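Local coordinates for protein peptide methionine sulfoxide reductase msrA/msrB (Neisseria meningitidis, PDB 3BQG) that catalyses, in this central MsrA domain of the multifunctional PilB, the reduction of methionine sulfoxide, probably through a cysteine sulfenic acid intermediate captured here, at residues Gly15-Phe20 with Ala29-Ala34; Phe20-Gly25 with Lys160-Leu165; Val59-Asp62 with Ser67-Asp70; Ser97-Thr102 with Ala108-Ala113. The protein carries 1 engineered substitution. All coordinates share one frame; numbering follows the deposited sequence.

Contact 1 (Gly15-Phe20 with Ala29-Ala34); sequences GLEAYF and AVSGYA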
loop_
_atom_site.group_PDB
_atom_site.type_symbol
_atom_site.label_atom_id
_atom_site.label_comp_id
_atom_site.label_asym_id
_atom_site.label_seq_id
_atom_site.Cartn_x
_atom_site.Cartn_y
_atom_site.Cartn_z
ATOM N N GLY A 15 8.607 -3.782 -2.654
ATOM C CA GLY A 15 7.923 -5.063 -2.616
ATOM C C GLY A 15 6.417 -4.994 -2.829
ATOM O O GLY A 15 5.859 -5.797 -3.578
ATOM N N LEU A 16 5.753 -4.039 -2.181
ATOM C CA LEU A 16 4.307 -3.914 -2.320
ATOM C C LEU A 16 3.903 -3.563 -3.750
ATOM O O LEU A 16 2.883 -4.040 -4.244
ATOM C CB LEU A 16 3.774 -2.856 -1.347
ATOM C CG LEU A 16 2.248 -2.699 -1.251
ATOM C CD1 LEU A 16 1.611 -3.993 -0.773
ATOM C CD2 LEU A 16 1.922 -1.560 -0.289
ATOM N N GLU A 17 4.692 -2.721 -4.413
ATOM C CA GLU A 17 4.381 -2.338 -5.785
ATOM C C GLU A 17 4.546 -3.543 -6.704
ATOM O O GLU A 17 3.657 -3.862 -7.495
ATOM C CB GLU A 17 5.305 -1.223 -6.270
ATOM C CG GLU A 17 5.166 -0.970 -7.773
ATOM C CD GLU A 17 6.358 -0.253 -8.356
ATOM O OE1 GLU A 17 7.497 -0.721 -8.139
ATOM O OE2 GLU A 17 6.162 0.778 -9.032
ATOM N N ALA A 18 5.692 -4.204 -6.588
ATOM C CA ALA A 18 5.985 -5.378 -7.405
ATOM C C ALA A 18 4.874 -6.404 -7.242
ATOM O O ALA A 18 4.478 -7.080 -8.188
ATOM C CB ALA A 18 7.318 -5.979 -6.980
ATOM N N TYR A 19 4.380 -6.514 -6.017
ATOM C CA TYR A 19 3.306 -7.440 -5.688
ATOM C C TYR A 19 2.004 -7.114 -6.432
ATOM O O TYR A 19 1.424 -7.982 -7.078
ATOM C CB TYR A 19 3.078 -7.411 -4.170
ATOM C CG TYR A 19 1.885 -8.187 -3.669
ATOM C CD1 TYR A 19 1.889 -9.582 -3.634
ATOM C CD2 TYR A 19 0.757 -7.519 -3.196
ATOM C CE1 TYR A 19 0.793 -10.291 -3.134
ATOM C CE2 TYR A 19 -0.335 -8.216 -2.698
ATOM C CZ TYR A 19 -0.313 -9.598 -2.667
ATOM O OH TYR A 19 -1.397 -10.276 -2.156
ATOM N N PHE A 20 1.544 -5.867 -6.350
ATOM C CA PHE A 20 0.292 -5.504 -7.012
ATOM C C PHE A 20 0.332 -5.522 -8.542
ATOM O O PHE A 20 -0.694 -5.726 -9.186
ATOM C CB PHE A 20 -0.207 -4.145 -6.497
ATOM C CG PHE A 20 -1.087 -4.265 -5.282
ATOM C CD1 PHE A 20 -2.446 -4.532 -5.417
ATOM C CD2 PHE A 20 -0.542 -4.204 -4.005
ATOM C CE1 PHE A 20 -3.253 -4.751 -4.297
ATOM C CE2 PHE A 20 -1.334 -4.423 -2.874
ATOM C CZ PHE A 20 -2.698 -4.696 -3.020
ATOM N N ALA A 29 0.449 0.648 -10.823
ATOM C CA ALA A 29 0.842 0.710 -9.419
ATOM C C ALA A 29 2.022 1.667 -9.353
ATOM O O ALA A 29 3.110 1.363 -9.850
ATOM C CB ALA A 29 1.239 -0.674 -8.904
ATOM N N VAL A 30 1.789 2.829 -8.749
ATOM C CA VAL A 30 2.801 3.873 -8.628
ATOM C C VAL A 30 3.244 4.095 -7.182
ATOM O O VAL A 30 2.423 4.359 -6.310
ATOM C CB VAL A 30 2.258 5.211 -9.187
ATOM C CG1 VAL A 30 3.279 6.323 -8.993
ATOM C CG2 VAL A 30 1.920 5.050 -10.665
ATOM N N SER A 31 4.544 3.984 -6.937
ATOM C CA SER A 31 5.078 4.192 -5.596
ATOM C C SER A 31 5.223 5.685 -5.329
ATOM O O SER A 31 5.578 6.460 -6.221
ATOM C CB SER A 31 6.438 3.499 -5.439
ATOM O OG SER A 31 6.291 2.091 -5.390
ATOM N N GLY A 32 4.946 6.085 -4.092
ATOM C CA GLY A 32 5.040 7.490 -3.733
ATOM C C GLY A 32 5.025 7.729 -2.234
ATOM O O GLY A 32 5.113 6.790 -1.444
ATOM N N TYR A 33 4.888 8.995 -1.852
ATOM C CA TYR A 33 4.888 9.417 -0.452
ATOM C C TYR A 33 3.537 10.047 -0.138
ATOM O O TYR A 33 3.141 11.024 -0.778
ATOM C CB TYR A 33 6.009 10.433 -0.258
ATOM C CG TYR A 33 7.299 9.994 -0.918
ATOM C CD1 TYR A 33 8.018 8.909 -0.420
ATOM C CD2 TYR A 33 7.784 10.638 -2.064
ATOM C CE1 TYR A 33 9.182 8.473 -1.034
ATOM C CE2 TYR A 33 8.953 10.205 -2.692
ATOM C CZ TYR A 33 9.645 9.123 -2.168
ATOM O OH TYR A 33 10.810 8.685 -2.755
ATOM N N ALA A 34 2.842 9.506 0.859
ATOM C CA ALA A 34 1.512 10.000 1.195
ATOM C C ALA A 34 1.307 10.490 2.615
ATOM O O ALA A 34 1.986 10.059 3.548
ATOM C CB ALA A 34 0.486 8.914 0.894
HETATM O O HOH W 1 8.577 0.667 -6.243
#
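Glu-17 carries most of this contact, reaching from helix 14-21 to Ala-29 and Ser-31 of strand 26-34. Helix and strand belong to the first beta-alpha-beta crossover of a ferredoxin-like core: the chain leaves strand 3-10, passes through the helix and returns as strand 26-34, with strand 54-62 lying between the two strands. The segments run almost exactly antiparallel, at 172°, with their axes 8.2 Å apart at the closest point.

The first shell mixes aliphatic and polar atoms. CB of Glu-17 lies 3.6 Å from Ser-31 OG, and its CG rests 4.1 Å from the methyl CB of Ala-29. A water joins the polar ends: Ser-31 OG donates to it at 2.8 Å, and the water in turn donates to Glu-17 OE1 at 2.6 Å. One turn further on, CB of Phe-20 approaches the Ala-29 methyl more loosely, while its ring turns off toward Val-59, Ile-71 and Tyr-74.

With CG anti to its backbone N (chi1 170°) and the chain extended beyond, Glu-17 lays its carboxylate alongside the strand. OE2 ends 3.2 Å from Ala-29 O; both are acceptors and no hydrogen bond joins them. OE2 instead accepts from the backbone N of Asp-144, which probably fixes the carboxylate. Further out, the helix begins just after Cys-12, the residue carried as S-hydroxycysteine, and Phe-13 packs on Ser-31. Gln-143 packs on the Glu-17 side chain, and its NE2 hydrogen-bonds to Ser-31 O.

Contact 2 (Phe20-Gly25 with Lys160-Leu165); sequences FQRIDG and KADEPL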
loop_
_atom_site.group_PDB
_atom_site.type_symbol
_atom_site.label_atom_id
_atom_site.label_comp_id
_atom_site.label_asym_id
_atom_site.label_seq_id
_atom_site.Cartn_x
_atom_site.Cartn_y
_atom_site.Cartn_z
ATOM N N PHE A 20 1.544 -5.867 -6.350
ATOM C CA PHE A 20 0.292 -5.504 -7.012
ATOM C C PHE A 20 0.332 -5.522 -8.542
ATOM O O PHE A 20 -0.694 -5.726 -9.186
ATOM C CB PHE A 20 -0.207 -4.145 -6.497
ATOM C CG PHE A 20 -1.087 -4.265 -5.282
ATOM C CD1 PHE A 20 -2.446 -4.532 -5.417
ATOM C CD2 PHE A 20 -0.542 -4.204 -4.005
ATOM C CE1 PHE A 20 -3.253 -4.751 -4.297
ATOM C CE2 PHE A 20 -1.334 -4.423 -2.874
ATOM C CZ PHE A 20 -2.698 -4.696 -3.020
ATOM N N GLN A 21 1.511 -5.330 -9.124
ATOM C CA GLN A 21 1.646 -5.349 -10.580
ATOM C C GLN A 21 1.380 -6.735 -11.165
ATOM O O GLN A 21 0.923 -6.854 -12.302
ATOM C CB GLN A 21 3.048 -4.880 -10.992
ATOM C CG GLN A 21 3.240 -3.373 -10.938
ATOM C CD GLN A 21 2.576 -2.655 -12.104
ATOM O OE1 GLN A 21 1.439 -2.955 -12.469
ATOM N NE2 GLN A 21 3.282 -1.696 -12.687
ATOM N N ARG A 22 1.659 -7.782 -10.391
ATOM C CA ARG A 22 1.445 -9.155 -10.855
ATOM C C ARG A 22 -0.015 -9.594 -10.860
ATOM O O ARG A 22 -0.345 -10.648 -11.399
ATOM C CB ARG A 22 2.242 -10.146 -9.995
ATOM C CG ARG A 22 3.742 -10.133 -10.231
ATOM C CD ARG A 22 4.456 -11.202 -9.402
ATOM N NE ARG A 22 3.985 -12.553 -9.702
ATOM C CZ ARG A 22 4.786 -13.579 -9.974
ATOM N NH1 ARG A 22 4.273 -14.775 -10.233
ATOM N NH2 ARG A 22 6.101 -13.409 -9.995
ATOM N N ILE A 23 -0.893 -8.791 -10.271
ATOM C CA ILE A 23 -2.306 -9.148 -10.190
ATOM C C ILE A 23 -3.150 -8.710 -11.386
ATOM O O ILE A 23 -3.168 -7.535 -11.752
ATOM C CB ILE A 23 -2.924 -8.571 -8.894
ATOM C CG1 ILE A 23 -2.140 -9.088 -7.681
ATOM C CG2 ILE A 23 -4.389 -8.974 -8.782
ATOM C CD1 ILE A 23 -2.555 -8.464 -6.367
ATOM N N ASP A 24 -3.848 -9.670 -11.990
ATOM C CA ASP A 24 -4.719 -9.398 -13.136
ATOM C C ASP A 24 -5.875 -8.514 -12.662
ATOM O O ASP A 24 -6.623 -8.886 -11.757
ATOM C CB ASP A 24 -5.254 -10.719 -13.712
ATOM C CG ASP A 24 -6.194 -10.515 -14.889
ATOM O OD1 ASP A 24 -5.836 -9.774 -15.828
ATOM O OD2 ASP A 24 -7.294 -11.110 -14.879
ATOM N N GLY A 25 -6.012 -7.343 -13.271
ATOM C CA GLY A 25 -7.062 -6.421 -12.870
ATOM C C GLY A 25 -6.427 -5.117 -12.423
ATOM O O GLY A 25 -7.069 -4.067 -12.388
ATOM N N LYS A 160 3.235 -14.722 -3.934
ATOM C CA LYS A 160 1.928 -14.859 -3.302
ATOM C C LYS A 160 0.797 -14.117 -4.007
ATOM O O LYS A 160 -0.375 -14.340 -3.710
ATOM C CB LYS A 160 2.009 -14.401 -1.848
ATOM C CG LYS A 160 2.958 -15.234 -1.004
ATOM C CD LYS A 160 2.843 -14.880 0.471
ATOM C CE LYS A 160 3.746 -15.767 1.324
ATOM N NZ LYS A 160 3.621 -15.478 2.782
ATOM N N ALA A 161 1.138 -13.237 -4.941
ATOM C CA ALA A 161 0.115 -12.494 -5.668
ATOM C C ALA A 161 -0.634 -13.422 -6.620
ATOM O O ALA A 161 -1.773 -13.146 -7.003
ATOM C CB ALA A 161 0.750 -11.346 -6.448
ATOM N N ASP A 162 0.011 -14.528 -6.984
ATOM C CA ASP A 162 -0.565 -15.500 -7.909
ATOM C C ASP A 162 -1.695 -16.328 -7.314
ATOM O O ASP A 162 -2.531 -16.859 -8.046
ATOM C CB ASP A 162 0.526 -16.435 -8.431
ATOM C CG ASP A 162 1.722 -15.681 -8.976
ATOM O OD1 ASP A 162 1.524 -14.723 -9.756
ATOM O OD2 ASP A 162 2.862 -16.048 -8.627
ATOM N N GLU A 163 -1.719 -16.456 -5.994
ATOM C CA GLU A 163 -2.777 -17.220 -5.352
ATOM C C GLU A 163 -4.116 -16.560 -5.646
ATOM O O GLU A 163 -4.266 -15.344 -5.515
ATOM C CB GLU A 163 -2.548 -17.287 -3.842
ATOM C CG GLU A 163 -1.486 -18.287 -3.420
ATOM C CD GLU A 163 -1.144 -18.187 -1.946
ATOM O OE1 GLU A 163 -2.070 -17.983 -1.131
ATOM O OE2 GLU A 163 0.051 -18.324 -1.604
ATOM N N PRO A 164 -5.107 -17.357 -6.066
ATOM C CA PRO A 164 -6.433 -16.821 -6.374
ATOM C C PRO A 164 -7.166 -16.475 -5.086
ATOM O O PRO A 164 -6.933 -17.100 -4.052
ATOM C CB PRO A 164 -7.094 -17.974 -7.117
ATOM C CG PRO A 164 -6.534 -19.166 -6.401
ATOM C CD PRO A 164 -5.065 -18.813 -6.289
ATOM N N LEU A 165 -8.043 -15.478 -5.142
ATOM C CA LEU A 165 -8.803 -15.089 -3.961
ATOM C C LEU A 165 -9.823 -16.175 -3.641
ATOM O O LEU A 165 -10.508 -16.675 -4.535
ATOM C CB LEU A 165 -9.528 -13.759 -4.190
ATOM C CG LEU A 165 -8.689 -12.481 -4.242
ATOM C CD1 LEU A 165 -9.610 -11.281 -4.392
ATOM C CD2 LEU A 165 -7.859 -12.355 -2.976
#
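Arg-22 sets CG anti to its carbonyl carbon and then bends at chi3 (59°), which swings the guanidinium back toward Asp-162; the aspartate likewise has CG anti to its carbonyl carbon, turning its carboxylate to meet it. The grip is side-on, with two nitrogens on a single oxygen. NH1 donates to Asp-162 OD1 at 2.8 Å in a fairly straight bond that uses the syn lone pair, whereas Arg-22 NE reaches the same OD1 at 3.3 Å and at a poorer angle. OD1 lies in the guanidinium plane, but the two planar groups are turned 52° apart, and OD2 approaches NH1 obliquely, at a distance so short as to be doubtful.

Beneath the ion pair, the methyl CB of Ala-161 touches both Arg-22 CB, at 4.0 Å, and Ile-23 CG1, at 3.9 Å. Ile-23 also packs on Tyr-74 of helix 68-78, and Arg-77 NH1 of that helix donates to the carbonyl oxygens of Lys-160 and Glu-163. The contact thus fastens the last modelled part of the chain to the turn that follows helix 14-21. Its charged half is exposed, where solvent would screen the pair, and its apolar half is buried.

Contact 3 (Val59-Asp62 with Ser67-Asp70); sequences VTYD and SLDD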
loop_
_atom_site.group_PDB
_atom_site.type_symbol
_atom_site.label_atom_id
_atom_site.label_comp_id
_atom_site.label_asym_id
_atom_site.label_seq_id
_atom_site.Cartn_x
_atom_site.Cartn_y
_atom_site.Cartn_z
ATOM N N VAL A 59 -2.669 2.349 -6.260
ATOM C CA VAL A 59 -3.118 1.240 -7.092
ATOM C C VAL A 59 -4.347 1.572 -7.926
ATOM O O VAL A 59 -5.380 1.963 -7.392
ATOM C CB VAL A 59 -3.449 -0.002 -6.228
ATOM C CG1 VAL A 59 -3.898 -1.162 -7.118
ATOM C CG2 VAL A 59 -2.227 -0.396 -5.402
ATOM N N THR A 60 -4.218 1.411 -9.240
ATOM C CA THR A 60 -5.317 1.656 -10.164
ATOM C C THR A 60 -5.752 0.288 -10.666
ATOM O O THR A 60 -4.943 -0.473 -11.195
ATOM C CB THR A 60 -4.872 2.525 -11.361
ATOM O OG1 THR A 60 -4.428 3.802 -10.883
ATOM C CG2 THR A 60 -6.026 2.726 -12.342
ATOM N N TYR A 61 -7.028 -0.030 -10.492
ATOM C CA TYR A 61 -7.529 -1.328 -10.915
ATOM C C TYR A 61 -8.758 -1.247 -11.806
ATOM O O TYR A 61 -9.438 -0.222 -11.867
ATOM C CB TYR A 61 -7.829 -2.192 -9.679
ATOM C CG TYR A 61 -8.801 -1.567 -8.698
ATOM C CD1 TYR A 61 -10.152 -1.938 -8.682
ATOM C CD2 TYR A 61 -8.375 -0.598 -7.790
ATOM C CE1 TYR A 61 -11.050 -1.357 -7.783
ATOM C CE2 TYR A 61 -9.262 -0.012 -6.888
ATOM C CZ TYR A 61 -10.599 -0.395 -6.889
ATOM O OH TYR A 61 -11.472 0.190 -5.992
ATOM N N ASP A 62 -9.020 -2.341 -12.512
ATOM C CA ASP A 62 -10.166 -2.440 -13.407
ATOM C C ASP A 62 -11.385 -2.713 -12.538
ATOM O O ASP A 62 -11.550 -3.814 -12.014
ATOM C CB ASP A 62 -9.963 -3.595 -14.393
ATOM C CG ASP A 62 -11.044 -3.654 -15.457
ATOM O OD1 ASP A 62 -12.232 -3.457 -15.113
ATOM O OD2 ASP A 62 -10.703 -3.910 -16.636
ATOM N N SER A 67 -12.967 -5.619 -7.073
ATOM C CA SER A 67 -13.714 -4.715 -6.207
ATOM C C SER A 67 -12.714 -4.207 -5.167
ATOM O O SER A 67 -11.635 -4.784 -5.011
ATOM C CB SER A 67 -14.845 -5.468 -5.501
ATOM O OG SER A 67 -14.326 -6.424 -4.584
ATOM N N LEU A 68 -13.065 -3.138 -4.460
ATOM C CA LEU A 68 -12.184 -2.595 -3.433
ATOM C C LEU A 68 -11.845 -3.672 -2.402
ATOM O O LEU A 68 -10.735 -3.706 -1.873
ATOM C CB LEU A 68 -12.845 -1.405 -2.733
ATOM C CG LEU A 68 -12.107 -0.789 -1.535
ATOM C CD1 LEU A 68 -10.662 -0.458 -1.897
ATOM C CD2 LEU A 68 -12.848 0.468 -1.091
ATOM N N ASP A 69 -12.798 -4.554 -2.118
ATOM C CA ASP A 69 -12.544 -5.611 -1.149
ATOM C C ASP A 69 -11.494 -6.582 -1.663
ATOM O O ASP A 69 -10.616 -6.996 -0.909
ATOM C CB ASP A 69 -13.812 -6.392 -0.816
ATOM C CG ASP A 69 -13.560 -7.455 0.237
ATOM O OD1 ASP A 69 -13.248 -7.078 1.393
ATOM O OD2 ASP A 69 -13.650 -8.659 -0.091
ATOM N N ASP A 70 -11.589 -6.960 -2.938
ATOM C CA ASP A 70 -10.602 -7.870 -3.508
ATOM C C ASP A 70 -9.226 -7.252 -3.294
ATOM O O ASP A 70 -8.299 -7.918 -2.835
ATOM C CB ASP A 70 -10.819 -8.074 -5.012
ATOM C CG ASP A 70 -12.152 -8.716 -5.338
ATOM O OD1 ASP A 70 -12.720 -9.412 -4.467
ATOM O OD2 ASP A 70 -12.627 -8.532 -6.479
#
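Tyr-61 and Leu-68 meet at an oblique angle, the phenol oxygen of the tyrosine lying over the first residue of helix 68-78. The two segments flank the short beta-alpha connection that leads from strand 54-62 into the second helix of the ferredoxin-like core, and a capping box closes the start of that helix.

Tyr-61 holds its CG between the backbone N and the carbonyl carbon (chi1 57°), a rotamer that stands the ring up from the strand toward the helix start. Its far end does the touching: OH is 3.8 Å from Leu-68 CA and 3.9 Å from Leu-68 CB. Further down the ring, Tyr-61 CE1 passes 4.2 Å from Ser-67 C, an oblique approach to the peptide. Leu-68 meets the phenol with its backbone and CB, not with its branched end. Because its CG is anti to the backbone N, that end extends instead to Ile-6 of strand 3-10 and to Glu-106 and Val-109 of helix 106-117. The tyrosine also touches Arg-4 and Leu-66, while Asp-62 OD1 accepts from Asp-64 N within the connection.

Across the first helical turn the cap uses both backbone and side chain. The backbone N of Asp-70 donates to Ser-67 OG at 3.2 Å. The positive end of the helix dipole would probably favour the ionised form of the Asp-70 carboxylate, which accepts the return bond. Ser-67 N donates to Asp-70 OD2 at 3.0 Å, nearly straight at 170°, reaching that oxygen from above the carboxylate plane, 51° out of it.

Contact 4 (Ser97-Thr102 with Ala108-Ala113); sequences SGVYYT and AVIAAA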
loop_
_atom_site.group_PDB
_atom_site.type_symbol
_atom_site.label_atom_id
_atom_site.label_comp_id
_atom_site.label_asym_id
_atom_site.label_seq_id
_atom_site.Cartn_x
_atom_site.Cartn_y
_atom_site.Cartn_z
ATOM N N SER A 97 1.393 1.167 8.347
ATOM C CA SER A 97 0.373 0.584 7.477
ATOM C C SER A 97 -0.852 1.488 7.400
ATOM O O SER A 97 -1.214 2.156 8.368
ATOM C CB SER A 97 -0.051 -0.807 7.973
ATOM O OG SER A 97 -0.629 -0.748 9.271
ATOM N N GLY A 98 -1.480 1.513 6.234
ATOM C CA GLY A 98 -2.662 2.330 6.078
ATOM C C GLY A 98 -3.314 2.212 4.721
ATOM O O GLY A 98 -2.681 1.809 3.742
ATOM N N VAL A 99 -4.600 2.549 4.678
ATOM C CA VAL A 99 -5.373 2.534 3.441
ATOM C C VAL A 99 -5.924 3.966 3.348
ATOM O O VAL A 99 -6.593 4.428 4.275
ATOM C CB VAL A 99 -6.550 1.521 3.527
ATOM C CG1 VAL A 99 -7.386 1.588 2.252
ATOM C CG2 VAL A 99 -6.004 0.096 3.751
ATOM N N TYR A 100 -5.640 4.671 2.256
ATOM C CA TYR A 100 -6.113 6.044 2.104
ATOM C C TYR A 100 -7.012 6.150 0.883
ATOM O O TYR A 100 -6.705 5.627 -0.185
ATOM C CB TYR A 100 -4.926 7.011 2.006
ATOM C CG TYR A 100 -3.872 6.760 3.069
ATOM C CD1 TYR A 100 -4.195 6.794 4.428
ATOM C CD2 TYR A 100 -2.563 6.435 2.712
ATOM C CE1 TYR A 100 -3.226 6.499 5.412
ATOM C CE2 TYR A 100 -1.591 6.140 3.679
ATOM C CZ TYR A 100 -1.928 6.170 5.018
ATOM O OH TYR A 100 -0.966 5.830 5.948
ATOM N N TYR A 101 -8.122 6.855 1.037
ATOM C CA TYR A 101 -9.102 6.970 -0.037
ATOM C C TYR A 101 -9.425 8.397 -0.478
ATOM O O TYR A 101 -9.266 9.345 0.286
ATOM C CB TYR A 101 -10.387 6.288 0.421
ATOM C CG TYR A 101 -10.885 6.843 1.733
ATOM C CD1 TYR A 101 -11.619 8.030 1.778
ATOM C CD2 TYR A 101 -10.557 6.231 2.945
ATOM C CE1 TYR A 101 -12.006 8.590 2.991
ATOM C CE2 TYR A 101 -10.940 6.787 4.157
ATOM C CZ TYR A 101 -11.661 7.967 4.181
ATOM O OH TYR A 101 -12.016 8.530 5.384
ATOM N N THR A 102 -9.912 8.518 -1.713
ATOM C CA THR A 102 -10.292 9.800 -2.293
ATOM C C THR A 102 -11.814 9.948 -2.356
ATOM O O THR A 102 -12.327 11.034 -2.636
ATOM C CB THR A 102 -9.704 9.974 -3.706
ATOM O OG1 THR A 102 -10.062 8.851 -4.517
ATOM C CG2 THR A 102 -8.186 10.076 -3.635
ATOM N N ALA A 108 -16.331 3.526 5.063
ATOM C CA ALA A 108 -17.112 2.472 5.696
ATOM C C ALA A 108 -16.749 1.101 5.130
ATOM O O ALA A 108 -16.709 0.115 5.855
ATOM C CB ALA A 108 -18.598 2.746 5.507
ATOM N N VAL A 109 -16.477 1.039 3.832
ATOM C CA VAL A 109 -16.114 -0.230 3.216
ATOM C C VAL A 109 -14.785 -0.728 3.775
ATOM O O VAL A 109 -14.632 -1.918 4.072
ATOM C CB VAL A 109 -16.005 -0.093 1.689
ATOM C CG1 VAL A 109 -15.529 -1.397 1.079
ATOM C CG2 VAL A 109 -17.365 0.276 1.116
ATOM N N ILE A 110 -13.829 0.186 3.925
ATOM C CA ILE A 110 -12.515 -0.161 4.450
ATOM C C ILE A 110 -12.600 -0.599 5.911
ATOM O O ILE A 110 -11.962 -1.572 6.301
ATOM C CB ILE A 110 -11.546 1.030 4.303
ATOM C CG1 ILE A 110 -11.385 1.360 2.814
ATOM C CG2 ILE A 110 -10.196 0.700 4.935
ATOM C CD1 ILE A 110 -10.590 2.619 2.550
ATOM N N ALA A 111 -13.403 0.102 6.709
ATOM C CA ALA A 111 -13.570 -0.237 8.124
ATOM C C ALA A 111 -14.189 -1.625 8.308
ATOM O O ALA A 111 -13.800 -2.375 9.208
ATOM C CB ALA A 111 -14.434 0.809 8.819
ATOM N N ALA A 112 -15.152 -1.964 7.455
ATOM C CA ALA A 112 -15.809 -3.265 7.528
ATOM C C ALA A 112 -14.809 -4.367 7.196
ATOM O O ALA A 112 -14.831 -5.447 7.798
ATOM C CB ALA A 112 -16.990 -3.315 6.552
ATOM N N ALA A 113 -13.938 -4.097 6.229
ATOM C CA ALA A 113 -12.926 -5.070 5.831
ATOM C C ALA A 113 -11.945 -5.291 6.983
ATOM O O ALA A 113 -11.505 -6.410 7.227
ATOM C CB ALA A 113 -12.182 -4.586 4.587
#
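Ile-110 of helix 106-117 inserts its side chain between Val-99 and Tyr-101, two residues of strand 97-101 whose CB atoms face the helix. From CB, which points at the strand, the side chain divides. CG2, anti to the backbone N, lies 4.0 Å from both CB and CG1 of Val-99, covering the root of the valine. The other branch, CG1, is anti to the carbonyl carbon (chi1 -62°) and comes equally near Val-99 CG1. Valine and isoleucine thus run alongside in opposite directions, each sliding past the other's flank.

This is the first half, strand to helix, of a beta-alpha-beta crossover: strand 97-101 leads into helix 106-117, which returns as strand 128-131, its parallel neighbour in the sheet. Ile-110 also touches Asn-129 of that strand, so one side chain spans both. Val-99 also touches Ile-6, Leu-72 and Phe-75, which continue the apolar layer between the sheet and helix 68-78.

Beyond CG1 the chain is extended (chi2 173°), carrying CD1 to where valine and tyrosine both meet it. There it presses on Val-99 CG1 at 3.4 Å, tighter than a usual carbon-carbon contact. CD1 also meets Tyr-101 CD2 at 3.6 Å, approaching the ring obliquely. The ring is also held at its far end, where Tyr-101 OH hydrogen-bonds to Lys-107 NZ in the first turn of the same helix.

How the contacts relate
Contacts 1 and 2 share Phe-20 and both draw on helix 14-21; Tyr-19 CE1 rests 3.4 Å from Ala-161 CA, so segment 160-165 also covers the helix of contact 1. Contact 3 joins this group through a probable hydrogen bond of 2.6 Å from Asp-62 N to Gly-25 O, and through Leu-165 CD1, 3.5 Å from Asp-70 CB. Toward contact 4, Leu-68 CD2 packs on Val-109 CG1 at 3.9 Å. Contacts 1, 3 and 4 all reach the same mixed sheet, while contacts 2 and 4 stand about 20 Å apart between centres. Along the chain, contact 1 lies nearest the oxidised Cys-12.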